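Local atomic coordinates of voltage-sensor containing phosphatase (Ciona intestinalis, PDB entry 3V0D), a protein that probably dephosphorylates phosphoinositide lipids under the control of a membrane voltage sensor, through a PTEN-like catalytic domain joined to a C2 domain. Residues A[205-210]-A[329-334]; A[67-72]-A[123-128]. The protein carries 1 engineered substitution. All blocks are in the same frame, centred on the assembly; numbering follows the deposited sequence. Where two conformers were deposited one is given.

Interaction 1 (A[205-210]-A[329-334]); sequences TGVTIT and VKLTFS
Val207 fits between two neighbours on the adjacent strand: its CG2 methyl, swung anti to the backbone N, lies 3.9 Å from Val329 CG1 and equally far from Leu331 CD2. Leu331 runs alongside Val207, pointing the same way, and its outer end leans toward the valine. Ile209 extends this apolar face more loosely, with CG1 beside Val329 CG2. Phe292 of strand 290-295 lies against both Val329 and Leu331, so the face looks into the interior of the C2 beta-sandwich, where 205-210 and 329-334 are adjacent antiparallel strands of one sheet. On the other face Gly206 offers no side chain next to Thr332, whereas Thr208 and Lys330 lie side by side. The lysine chain bends at chi3 (75°), and its CE passes 3.9 Å from Thr208 OG1. In the dip between these groups sits a water, hydrogen-bonded to Thr208 OG1, Thr332 OG1 and Lys330 O; the last bond, donated by the water, is 2.9 Å long. Thr208 and Lys330 exchange two backbone hydrogen bonds. At the far end a classic beta bulge sets Thr205 and Gly206 together against Thr332: Thr332 O takes a 2.8 Å bond from Thr205 N and a weak one from Gly206 N. The Thr205 side chain crosses that of Thr332 at about a right angle, OG1 against CG2, while its own CG2 methyl rests 3.6 Å from Ser334 OG.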
loop_
_atom_site.group_PDB
_atom_site.type_symbol
_atom_site.label_atom_id
_atom_site.label_comp_id
_atom_site.label_asym_id
_atom_site.label_seq_id
_atom_site.Cartn_x
_atom_site.Cartn_y
_atom_site.Cartn_z
ATOM N N THR A 205 11.663 12.814 15.809
ATOM C CA THR A 205 12.150 13.148 17.148
ATOM C C THR A 205 11.214 12.684 18.258
ATOM O O THR A 205 11.605 12.721 19.436
ATOM C CB THR A 205 12.353 14.648 17.305
ATOM O OG1 THR A 205 11.111 15.284 17.025
ATOM C CG2 THR A 205 13.442 15.158 16.366
ATOM N N GLY A 206 10.019 12.225 17.912
ATOM C CA GLY A 206 9.112 11.728 18.920
ATOM C C GLY A 206 8.008 10.871 18.326
ATOM O O GLY A 206 7.664 11.007 17.132
ATOM N N VAL A 207 7.444 9.990 19.158
ATOM C CA VAL A 207 6.269 9.218 18.802
ATOM C C VAL A 207 5.328 9.222 19.995
ATOM O O VAL A 207 5.771 9.049 21.135
ATOM C CB VAL A 207 6.629 7.774 18.300
ATOM C CG1 VAL A 207 7.512 6.969 19.307
ATOM C CG2 VAL A 207 5.377 7.005 17.898
ATOM N N THR A 208 4.043 9.441 19.719
ATOM C CA THR A 208 3.003 9.509 20.736
ATOM C C THR A 208 1.902 8.550 20.334
ATOM O O THR A 208 1.436 8.618 19.196
ATOM C CB THR A 208 2.445 10.940 20.840
ATOM O OG1 THR A 208 3.544 11.817 21.123
ATOM C CG2 THR A 208 1.396 11.056 21.947
ATOM N N ILE A 209 1.497 7.678 21.263
ATOM C CA ILE A 209 0.436 6.719 21.002
ATOM C C ILE A 209 -0.650 6.925 22.048
ATOM O O ILE A 209 -0.390 6.836 23.250
ATOM C CB ILE A 209 0.944 5.277 21.058
ATOM C CG1 ILE A 209 2.169 5.094 20.154
ATOM C CG2 ILE A 209 -0.178 4.306 20.720
ATOM C CD1 ILE A 209 2.819 3.711 20.225
ATOM N N THR A 210 -1.861 7.199 21.570
ATOM C CA THR A 210 -3.025 7.379 22.443
ATOM C C THR A 210 -3.852 6.109 22.523
ATOM O O THR A 210 -3.785 5.270 21.634
ATOM C CB THR A 210 -3.898 8.542 21.947
ATOM O OG1 THR A 210 -4.396 8.241 20.631
ATOM C CG2 THR A 210 -3.100 9.839 21.954
ATOM N N VAL A 329 -1.513 7.305 16.358
ATOM C CA VAL A 329 -0.054 7.398 16.421
ATOM C C VAL A 329 0.342 8.710 15.762
ATOM O O VAL A 329 -0.094 8.998 14.653
ATOM C CB VAL A 329 0.624 6.213 15.700
ATOM C CG1 VAL A 329 2.159 6.370 15.765
ATOM C CG2 VAL A 329 0.199 4.871 16.346
ATOM N N LYS A 330 1.162 9.494 16.465
ATOM C CA LYS A 330 1.690 10.768 15.972
ATOM C C LYS A 330 3.220 10.691 15.946
ATOM O O LYS A 330 3.829 10.391 16.979
ATOM C CB LYS A 330 1.233 11.923 16.855
ATOM C CG LYS A 330 1.884 13.238 16.484
ATOM C CD LYS A 330 1.386 14.391 17.308
ATOM C CE LYS A 330 1.949 14.365 18.694
ATOM N NZ LYS A 330 1.630 15.654 19.360
ATOM N N LEU A 331 3.820 10.994 14.793
ATOM C CA LEU A 331 5.251 11.233 14.723
ATOM C C LEU A 331 5.516 12.715 14.738
ATOM O O LEU A 331 4.850 13.477 14.010
ATOM C CB LEU A 331 5.870 10.657 13.448
ATOM C CG LEU A 331 5.691 9.160 13.238
ATOM C CD1 LEU A 331 6.311 8.744 11.914
ATOM C CD2 LEU A 331 6.311 8.382 14.386
ATOM N N THR A 332 6.466 13.130 15.562
ATOM C CA THR A 332 6.970 14.501 15.574
ATOM C C THR A 332 8.296 14.518 14.824
ATOM O O THR A 332 9.107 13.599 14.968
ATOM C CB THR A 332 7.147 14.963 17.032
ATOM O OG1 THR A 332 5.876 14.864 17.687
ATOM C CG2 THR A 332 7.672 16.393 17.128
ATOM N N PHE A 333 8.528 15.595 14.061
ATOM C CA PHE A 333 9.710 15.719 13.203
ATOM C C PHE A 333 10.485 16.993 13.501
ATOM O O PHE A 333 9.895 18.015 13.883
ATOM C CB PHE A 333 9.290 15.847 11.728
ATOM C CG PHE A 333 8.491 14.685 11.206
ATOM C CD1 PHE A 333 7.152 14.833 10.894
ATOM C CD2 PHE A 333 9.089 13.441 11.001
ATOM C CE1 PHE A 333 6.419 13.771 10.384
ATOM C CE2 PHE A 333 8.365 12.367 10.493
ATOM C CZ PHE A 333 7.020 12.535 10.194
ATOM N N SER A 334 11.784 16.944 13.227
ATOM C CA SER A 334 12.582 18.141 13.045
ATOM C C SER A 334 12.955 18.274 11.573
ATOM O O SER A 334 13.042 17.289 10.833
ATOM C CB SER A 334 13.837 18.094 13.912
ATOM O OG SER A 334 14.693 17.039 13.510
HETATM O O HOH W 1 4.990 12.446 18.747
#

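Interaction 2 (A[67-72]-A[123-128]). Engineered in segment 123-128: Ser126 (natural residue Cys). With PO4 (phosphate ion), chain C.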
loop_
_atom_site.group_PDB
_atom_site.type_symbol
_atom_site.label_atom_id
_atom_site.label_comp_id
_atom_site.label_asym_id
_atom_site.label_seq_id
_atom_site.Cartn_x
_atom_site.Cartn_y
_atom_site.Cartn_z
ATOM N N PHE A 67 -1.483 -5.454 -25.697
ATOM C CA PHE A 67 -1.513 -5.527 -24.236
ATOM C C PHE A 67 -0.169 -5.207 -23.591
ATOM O O PHE A 67 0.905 -5.391 -24.187
ATOM C CB PHE A 67 -2.009 -6.910 -23.771
ATOM C CG PHE A 67 -1.073 -8.040 -24.113
ATOM C CD1 PHE A 67 -0.030 -8.367 -23.259
ATOM C CD2 PHE A 67 -1.210 -8.759 -25.304
ATOM C CE1 PHE A 67 0.857 -9.394 -23.571
ATOM C CE2 PHE A 67 -0.322 -9.796 -25.612
ATOM C CZ PHE A 67 0.708 -10.096 -24.747
ATOM N N ARG A 68 -0.243 -4.777 -22.333
ATOM C CA ARG A 68 0.931 -4.603 -21.486
ATOM C C ARG A 68 0.560 -5.169 -20.125
ATOM O O ARG A 68 -0.521 -4.864 -19.600
ATOM C CB ARG A 68 1.342 -3.146 -21.404
ATOM C CG ARG A 68 2.678 -2.863 -20.766
ATOM C CD ARG A 68 3.181 -1.527 -21.264
ATOM N NE ARG A 68 4.494 -1.155 -20.757
ATOM C CZ ARG A 68 5.625 -1.722 -21.159
ATOM N NH1 ARG A 68 5.588 -2.710 -22.046
ATOM N NH2 ARG A 68 6.784 -1.290 -20.660
ATOM N N ILE A 69 1.456 -5.971 -19.557
ATOM C CA ILE A 69 1.244 -6.626 -18.255
ATOM C C ILE A 69 2.104 -5.945 -17.210
ATOM O O ILE A 69 3.291 -5.711 -17.449
ATOM C CB ILE A 69 1.656 -8.118 -18.335
ATOM C CG1 ILE A 69 1.053 -8.831 -19.565
ATOM C CG2 ILE A 69 1.326 -8.837 -17.012
ATOM C CD1 ILE A 69 -0.457 -8.852 -19.604
ATOM N N TYR A 70 1.513 -5.678 -16.043
ATOM C CA TYR A 70 2.246 -5.119 -14.911
ATOM C C TYR A 70 2.242 -6.117 -13.770
ATOM O O TYR A 70 1.168 -6.475 -13.253
ATOM C CB TYR A 70 1.599 -3.791 -14.473
ATOM C CG TYR A 70 1.697 -2.725 -15.532
ATOM C CD1 TYR A 70 0.740 -2.597 -16.516
ATOM C CD2 TYR A 70 2.809 -1.876 -15.581
ATOM C CE1 TYR A 70 0.839 -1.628 -17.515
ATOM C CE2 TYR A 70 2.936 -0.906 -16.585
ATOM C CZ TYR A 70 1.945 -0.806 -17.545
ATOM O OH TYR A 70 2.016 0.148 -18.531
ATOM N N ASN A 71 3.440 -6.568 -13.398
ATOM C CA ASN A 71 3.626 -7.471 -12.265
ATOM C C ASN A 71 4.053 -6.631 -11.074
ATOM O O ASN A 71 5.160 -6.082 -11.075
ATOM C CB ASN A 71 4.692 -8.520 -12.601
ATOM C CG ASN A 71 5.045 -9.374 -11.410
ATOM O OD1 ASN A 71 4.409 -9.310 -10.364
ATOM N ND2 ASN A 71 6.075 -10.182 -11.548
ATOM N N LEU A 72 3.180 -6.534 -10.070
ATOM C CA LEU A 72 3.408 -5.673 -8.902
ATOM C C LEU A 72 4.071 -6.415 -7.743
ATOM O O LEU A 72 4.186 -5.867 -6.649
ATOM C CB LEU A 72 2.112 -5.052 -8.451
ATOM C CG LEU A 72 1.615 -3.837 -9.217
ATOM C CD1 LEU A 72 1.755 -3.935 -10.722
ATOM C CD2 LEU A 72 0.235 -3.480 -8.781
ATOM N N ALA A 123 -3.000 -4.751 -18.118
ATOM C CA ALA A 123 -3.435 -5.787 -17.177
ATOM C C ALA A 123 -2.503 -5.744 -15.991
ATOM O O ALA A 123 -1.302 -6.030 -16.128
ATOM C CB ALA A 123 -3.454 -7.165 -17.831
ATOM N N ILE A 124 -3.059 -5.369 -14.851
ATOM C CA ILE A 124 -2.304 -5.176 -13.621
ATOM C C ILE A 124 -2.565 -6.360 -12.716
ATOM O O ILE A 124 -3.716 -6.735 -12.497
ATOM C CB ILE A 124 -2.690 -3.842 -12.974
ATOM C CG1 ILE A 124 -2.399 -2.684 -13.958
ATOM C CG2 ILE A 124 -1.959 -3.642 -11.662
ATOM C CD1 ILE A 124 -2.990 -1.349 -13.592
ATOM N N HIS A 125 -1.495 -6.962 -12.215
ATOM C CA HIS A 125 -1.640 -8.076 -11.292
ATOM C C HIS A 125 -0.706 -7.969 -10.140
ATOM O O HIS A 125 0.362 -7.340 -10.204
ATOM C CB HIS A 125 -1.504 -9.455 -11.979
ATOM C CG HIS A 125 -0.094 -9.889 -12.240
ATOM N ND1 HIS A 125 0.708 -10.456 -11.270
ATOM C CD2 HIS A 125 0.658 -9.849 -13.373
ATOM C CE1 HIS A 125 1.896 -10.730 -11.795
ATOM N NE2 HIS A 125 1.888 -10.392 -13.072
ATOM N N SER A 126 -1.087 -8.657 -9.066
ATOM C CA SER A 126 -0.239 -8.832 -7.919
ATOM C C SER A 126 -0.291 -10.318 -7.545
ATOM O O SER A 126 -0.162 -11.149 -8.452
ATOM C CB SER A 126 -0.562 -7.820 -6.827
ATOM O OG SER A 126 -1.954 -7.703 -6.624
ATOM N N LYS A 127 -0.464 -10.679 -6.272
ATOM C CA LYS A 127 -0.643 -12.098 -5.927
ATOM C C LYS A 127 -2.111 -12.443 -6.118
ATOM O O LYS A 127 -2.463 -13.267 -6.964
ATOM C CB LYS A 127 -0.163 -12.377 -4.499
ATOM C CG LYS A 127 -0.297 -13.820 -4.107
ATOM C CD LYS A 127 0.242 -14.123 -2.703
ATOM C CE LYS A 127 0.078 -15.608 -2.405
ATOM N NZ LYS A 127 0.650 -16.022 -1.091
ATOM N N GLY A 128 -2.982 -11.838 -5.336
ATOM C CA GLY A 128 -4.410 -12.056 -5.483
ATOM C C GLY A 128 -5.066 -11.042 -6.397
ATOM O O GLY A 128 -6.229 -11.208 -6.745
HETATM P P PO4 C . -2.367 -8.569 -3.497
HETATM O O1 PO4 C . -2.327 -8.499 -1.961
HETATM O O2 PO4 C . -1.224 -9.447 -3.950
HETATM O O3 PO4 C . -3.688 -9.177 -3.881
HETATM O O4 PO4 C . -2.229 -7.215 -4.045
#
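Arg68 O accepts a hydrogen bond from Ala123 N at 2.9 Å, the first of four backbone bonds that join these parallel strands; the arginine's side chain leads away to a salt bridge with Asp109. Ile69 forks over the partner strand: CD1 rests on Ala123 CB, while CG2 meets the rim of the His125 ring in its plane, 3.8 Å from CD2. Tyr70 is gripped through its backbone by Ala123 O and His125 N. Its ring turns to the other face of the sheet, where CD1 lies 4.1 Å from Ile124 CG1 and the hydroxyl reaches Asp109. Asn71 lies over one face of the imidazole, displaced toward its rim. Its CA stands 3.8 Å from the ring centroid in a CH-pi contact, and its amide plane is only 20° from that of the ring. OD1 comes to 3.2 Å from His125 CE1 but is hydrogen-bonded to Cys73 N. The imidazole is held at both nitrogens: NE2 bonds to Tyr78 OH, and ND1 gives an almost straight, in-plane bond (175°) to a lone pair of Ser126 O, fixing the ring's rotation. Leu72 N gives the last strand bond, to His125 O, and CD2 presses against Ile124 CG2 at 3.6 Å. Beyond, OG of the engineered Ser126 (naturally cysteine) donates to PO4 O4 at 2.6 Å; Lys127 N and Gly128 N also hydrogen-bond to the phosphate ion, as do Lys130 N and Arg132 NH2. The loop from Ser126 into helix 131-143 is the P-loop of the cysteine-dependent phosphatases, here in its tensin-type form.

Overall arrangement
The two contacts flank the middle of the molecule, their own centres about 36 Å apart and their nearest atoms about 24 Å apart, without touching. They share no sheet. Interaction 2 joins strands 67-73 and 121-125 of the mixed phosphatase sheet, and both precede the strands of interaction 1; helices 131-143, 150-161 and 176-191 come between them in sequence. Interaction 1 pairs strands 202-210 and 328-335, the first and last of the helix-free C2 part, so it brings the ends of that domain together. The chain thus builds its phosphate-binding unit first and then a separate beta-sandwich, a two-domain order shared with PTEN.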